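Local structure of aspartokinase 1, chloroplastic (Arabidopsis thaliana, 2CDQ) at residues 259-271 with 472-484. The protein catalyses the ATP-dependent phosphorylation of L-aspartate, the first step in making lysine, threonine, methionine and isoleucine. Residues are numbered along the deposited sequence; the frame is centred on the assembly and turned at random.
Sequences LTCDPTIYKRATP and EGCVQALHKSFFE
Tyr266 and His479 each hold CG opposite the backbone N (chi1 -178° and -167°), which brings their two rings together across the contact. They form an offset edge-to-face pair: the edge of Tyr266 turns to the face of His479, with planes 78° apart and centroids 5.2 Å apart. Glu484 ties both rings. OE2 of Glu484 takes the hydroxyl OH of Tyr266 on its syn lone pair (2.6 Å). The anti lone pair of OE2 of Glu484 receives His479 ND1 at 3.2 Å, close to the plane of the imidazole. The carboxylate lies nearly coplanar with the Tyr266 ring. Arg268 NE forms a salt bridge with OE1 of Glu484 at 3.3 Å, reaching it from above the carboxylate plane. Arg268 probably steadies the negative charge of this group. At the far side of the imidazole, NE2 of His479 is hydrogen-bonded to OG1 of Thr260 (2.5 Å). Thr270 N donates to the same OG1, a bond within the loop. The Thr260 methyl, CG2, sits over one face of the Phe483 ring in a CH-pi contact, 3.9 Å from its centroid. Earlier on the helix, CG of Gln476 packs on CB of Tyr266 at 3.7 Å. Ile265 lays CG2 against CG of Glu472, whose carboxylate pairs with Arg339. The His479–Glu484 bond is a His-carboxylate pair, here in an interdomain interface away from the annotated sites. It joins a loop of the amino acid kinase domain to helix 468-483, which packs on the antiparallel sheet of the second ACT domain.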
# COMPACT_ATOMS: atom_id res chain seq x y z
N LEU A 259 18.16 -15.30 14.96
CA LEU A 259 18.41 -14.53 16.17
C LEU A 259 17.41 -13.40 16.34
O LEU A 259 16.66 -13.10 15.42
CB LEU A 259 19.83 -14.00 16.17
CG LEU A 259 20.92 -15.07 16.00
CD1 LEU A 259 22.20 -14.45 15.51
CD2 LEU A 259 21.15 -15.82 17.29
N THR A 260 17.40 -12.79 17.51
CA THR A 260 16.44 -11.73 17.82
C THR A 260 16.73 -10.45 17.04
O THR A 260 15.89 -9.54 17.00
CB THR A 260 16.39 -11.42 19.33
OG1 THR A 260 17.71 -11.17 19.82
CG2 THR A 260 15.80 -12.59 20.10
N CYS A 261 17.92 -10.38 16.44
CA CYS A 261 18.29 -9.33 15.47
C CYS A 261 19.61 -9.74 14.83
O CYS A 261 20.13 -10.81 15.11
CB CYS A 261 18.42 -7.96 16.14
SG CYS A 261 19.83 -7.78 17.26
N ASP A 262 20.15 -8.88 13.96
CA ASP A 262 21.43 -9.15 13.31
C ASP A 262 22.60 -8.79 14.25
O ASP A 262 22.76 -7.63 14.63
CB ASP A 262 21.51 -8.41 11.97
CG ASP A 262 22.84 -8.60 11.26
OD1 ASP A 262 23.15 -7.78 10.36
OD2 ASP A 262 23.57 -9.56 11.57
N PRO A 263 23.41 -9.80 14.64
CA PRO A 263 24.55 -9.61 15.55
C PRO A 263 25.60 -8.63 15.02
O PRO A 263 26.35 -8.05 15.81
CB PRO A 263 25.14 -11.01 15.68
CG PRO A 263 24.63 -11.76 14.50
CD PRO A 263 23.27 -11.21 14.26
N THR A 264 25.65 -8.47 13.71
CA THR A 264 26.50 -7.48 13.05
C THR A 264 26.12 -6.06 13.49
O THR A 264 26.95 -5.16 13.47
CB THR A 264 26.34 -7.56 11.52
OG1 THR A 264 26.52 -8.92 11.10
CG2 THR A 264 27.36 -6.68 10.81
N ILE A 265 24.87 -5.89 13.89
CA ILE A 265 24.30 -4.60 14.23
C ILE A 265 24.33 -4.37 15.74
O ILE A 265 24.63 -3.26 16.20
CB ILE A 265 22.85 -4.49 13.67
CG1 ILE A 265 22.88 -4.53 12.15
CG2 ILE A 265 22.13 -3.25 14.19
CD1 ILE A 265 21.60 -5.01 11.51
N TYR A 266 24.01 -5.42 16.49
CA TYR A 266 24.00 -5.38 17.94
C TYR A 266 24.41 -6.75 18.49
O TYR A 266 23.76 -7.76 18.20
CB TYR A 266 22.62 -4.94 18.44
CG TYR A 266 22.45 -4.80 19.94
CD1 TYR A 266 21.32 -5.30 20.57
CD2 TYR A 266 23.40 -4.16 20.73
CE1 TYR A 266 21.13 -5.18 21.94
CE2 TYR A 266 23.23 -4.03 22.12
CZ TYR A 266 22.09 -4.55 22.71
OH TYR A 266 21.90 -4.44 24.08
N LYS A 267 25.49 -6.78 19.27
CA LYS A 267 26.13 -8.04 19.71
C LYS A 267 25.21 -8.98 20.50
O LYS A 267 25.44 -10.19 20.53
CB LYS A 267 27.39 -7.75 20.53
CG LYS A 267 28.62 -7.32 19.71
CD LYS A 267 29.25 -8.48 18.94
CE LYS A 267 30.38 -8.01 18.02
NZ LYS A 267 31.64 -7.74 18.76
N ARG A 268 24.17 -8.42 21.10
CA ARG A 268 23.32 -9.14 22.05
C ARG A 268 22.21 -9.98 21.42
O ARG A 268 21.33 -10.48 22.12
CB ARG A 268 22.70 -8.14 23.03
CG ARG A 268 23.68 -7.61 24.06
CD ARG A 268 23.40 -8.21 25.41
NE ARG A 268 23.68 -7.25 26.47
CZ ARG A 268 24.74 -7.31 27.27
NH1 ARG A 268 25.60 -8.31 27.16
NH2 ARG A 268 24.92 -6.38 28.20
N ALA A 269 22.26 -10.15 20.10
CA ALA A 269 21.33 -11.03 19.39
C ALA A 269 21.26 -12.40 20.06
O ALA A 269 22.29 -13.00 20.36
CB ALA A 269 21.74 -11.15 17.94
N THR A 270 20.05 -12.89 20.31
CA THR A 270 19.83 -14.16 21.03
C THR A 270 19.10 -15.15 20.11
O THR A 270 18.32 -14.73 19.26
CB THR A 270 19.00 -13.92 22.33
OG1 THR A 270 19.61 -12.88 23.09
CG2 THR A 270 18.91 -15.16 23.20
N PRO A 271 19.38 -16.47 20.26
CA PRO A 271 18.66 -17.49 19.50
C PRO A 271 17.14 -17.43 19.66
O PRO A 271 16.64 -17.23 20.77
CB PRO A 271 19.19 -18.80 20.08
CG PRO A 271 20.51 -18.48 20.61
CD PRO A 271 20.42 -17.07 21.12
N GLU A 472 20.40 2.04 13.24
CA GLU A 472 21.16 1.09 14.06
C GLU A 472 20.95 1.34 15.56
O GLU A 472 20.71 0.40 16.32
CB GLU A 472 22.64 1.17 13.68
CG GLU A 472 23.42 -0.09 13.93
CD GLU A 472 24.82 -0.03 13.35
OE1 GLU A 472 25.72 -0.66 13.94
OE2 GLU A 472 25.02 0.65 12.32
N GLY A 473 21.03 2.60 15.97
CA GLY A 473 20.76 3.00 17.35
C GLY A 473 19.34 2.71 17.79
O GLY A 473 19.09 2.45 18.96
N CYS A 474 18.40 2.75 16.84
CA CYS A 474 17.00 2.42 17.13
C CYS A 474 16.83 0.93 17.36
O CYS A 474 16.15 0.52 18.31
CB CYS A 474 16.08 2.87 16.00
SG CYS A 474 15.74 4.64 15.96
N VAL A 475 17.44 0.12 16.50
CA VAL A 475 17.37 -1.33 16.62
C VAL A 475 17.89 -1.79 17.98
O VAL A 475 17.25 -2.59 18.67
CB VAL A 475 18.12 -2.05 15.47
CG1 VAL A 475 18.23 -3.53 15.74
CG2 VAL A 475 17.40 -1.82 14.14
N GLN A 476 19.03 -1.24 18.38
CA GLN A 476 19.63 -1.56 19.67
C GLN A 476 18.70 -1.19 20.82
O GLN A 476 18.49 -2.00 21.73
CB GLN A 476 20.97 -0.84 19.82
CG GLN A 476 22.00 -1.26 18.78
CD GLN A 476 23.27 -0.43 18.83
OE1 GLN A 476 23.56 0.23 19.84
NE2 GLN A 476 24.03 -0.45 17.75
N ALA A 477 18.15 0.02 20.78
CA ALA A 477 17.20 0.47 21.79
C ALA A 477 15.97 -0.45 21.87
O ALA A 477 15.58 -0.88 22.96
CB ALA A 477 16.78 1.90 21.51
N LEU A 478 15.39 -0.77 20.72
CA LEU A 478 14.22 -1.65 20.66
C LEU A 478 14.53 -3.03 21.24
O LEU A 478 13.73 -3.59 22.00
CB LEU A 478 13.69 -1.75 19.22
CG LEU A 478 12.94 -0.53 18.67
CD1 LEU A 478 12.61 -0.72 17.20
CD2 LEU A 478 11.66 -0.21 19.46
N HIS A 479 15.70 -3.56 20.91
CA HIS A 479 16.13 -4.86 21.40
C HIS A 479 16.29 -4.84 22.91
O HIS A 479 15.88 -5.77 23.60
CB HIS A 479 17.44 -5.27 20.73
CG HIS A 479 17.79 -6.71 20.93
ND1 HIS A 479 18.45 -7.16 22.05
CD2 HIS A 479 17.59 -7.79 20.14
CE1 HIS A 479 18.63 -8.47 21.95
NE2 HIS A 479 18.12 -8.88 20.80
N LYS A 480 16.89 -3.76 23.43
CA LYS A 480 17.08 -3.58 24.87
C LYS A 480 15.75 -3.61 25.62
O LYS A 480 15.66 -4.20 26.71
CB LYS A 480 17.80 -2.26 25.15
CG LYS A 480 19.32 -2.29 24.96
CD LYS A 480 19.89 -0.87 25.00
CE LYS A 480 21.39 -0.85 24.79
NZ LYS A 480 21.87 0.52 24.42
N SER A 481 14.73 -2.99 25.03
CA SER A 481 13.42 -2.85 25.65
C SER A 481 12.59 -4.14 25.63
O SER A 481 11.79 -4.38 26.53
CB SER A 481 12.65 -1.71 24.96
OG SER A 481 11.47 -1.36 25.65
N PHE A 482 12.79 -4.95 24.59
CA PHE A 482 11.94 -6.11 24.34
C PHE A 482 12.54 -7.44 24.77
O PHE A 482 11.82 -8.34 25.18
CB PHE A 482 11.56 -6.19 22.86
CG PHE A 482 10.35 -5.36 22.50
CD1 PHE A 482 10.51 -4.12 21.87
CD2 PHE A 482 9.07 -5.81 22.77
CE1 PHE A 482 9.40 -3.34 21.53
CE2 PHE A 482 7.96 -5.04 22.44
CZ PHE A 482 8.12 -3.81 21.81
N PHE A 483 13.86 -7.56 24.67
CA PHE A 483 14.54 -8.83 24.91
C PHE A 483 15.48 -8.79 26.11
O PHE A 483 15.98 -9.83 26.54
CB PHE A 483 15.28 -9.28 23.66
CG PHE A 483 14.39 -9.49 22.47
CD1 PHE A 483 14.36 -8.57 21.43
CD2 PHE A 483 13.57 -10.61 22.39
CE1 PHE A 483 13.54 -8.76 20.33
CE2 PHE A 483 12.74 -10.81 21.30
CZ PHE A 483 12.72 -9.88 20.26
N GLU A 484 15.74 -7.59 26.63
CA GLU A 484 16.67 -7.45 27.74
C GLU A 484 16.01 -6.91 29.01
O GLU A 484 16.65 -6.81 30.06
CB GLU A 484 17.87 -6.58 27.34
CG GLU A 484 18.76 -7.21 26.27
CD GLU A 484 19.88 -6.29 25.82
OE1 GLU A 484 20.71 -5.90 26.67
OE2 GLU A 484 19.93 -5.97 24.62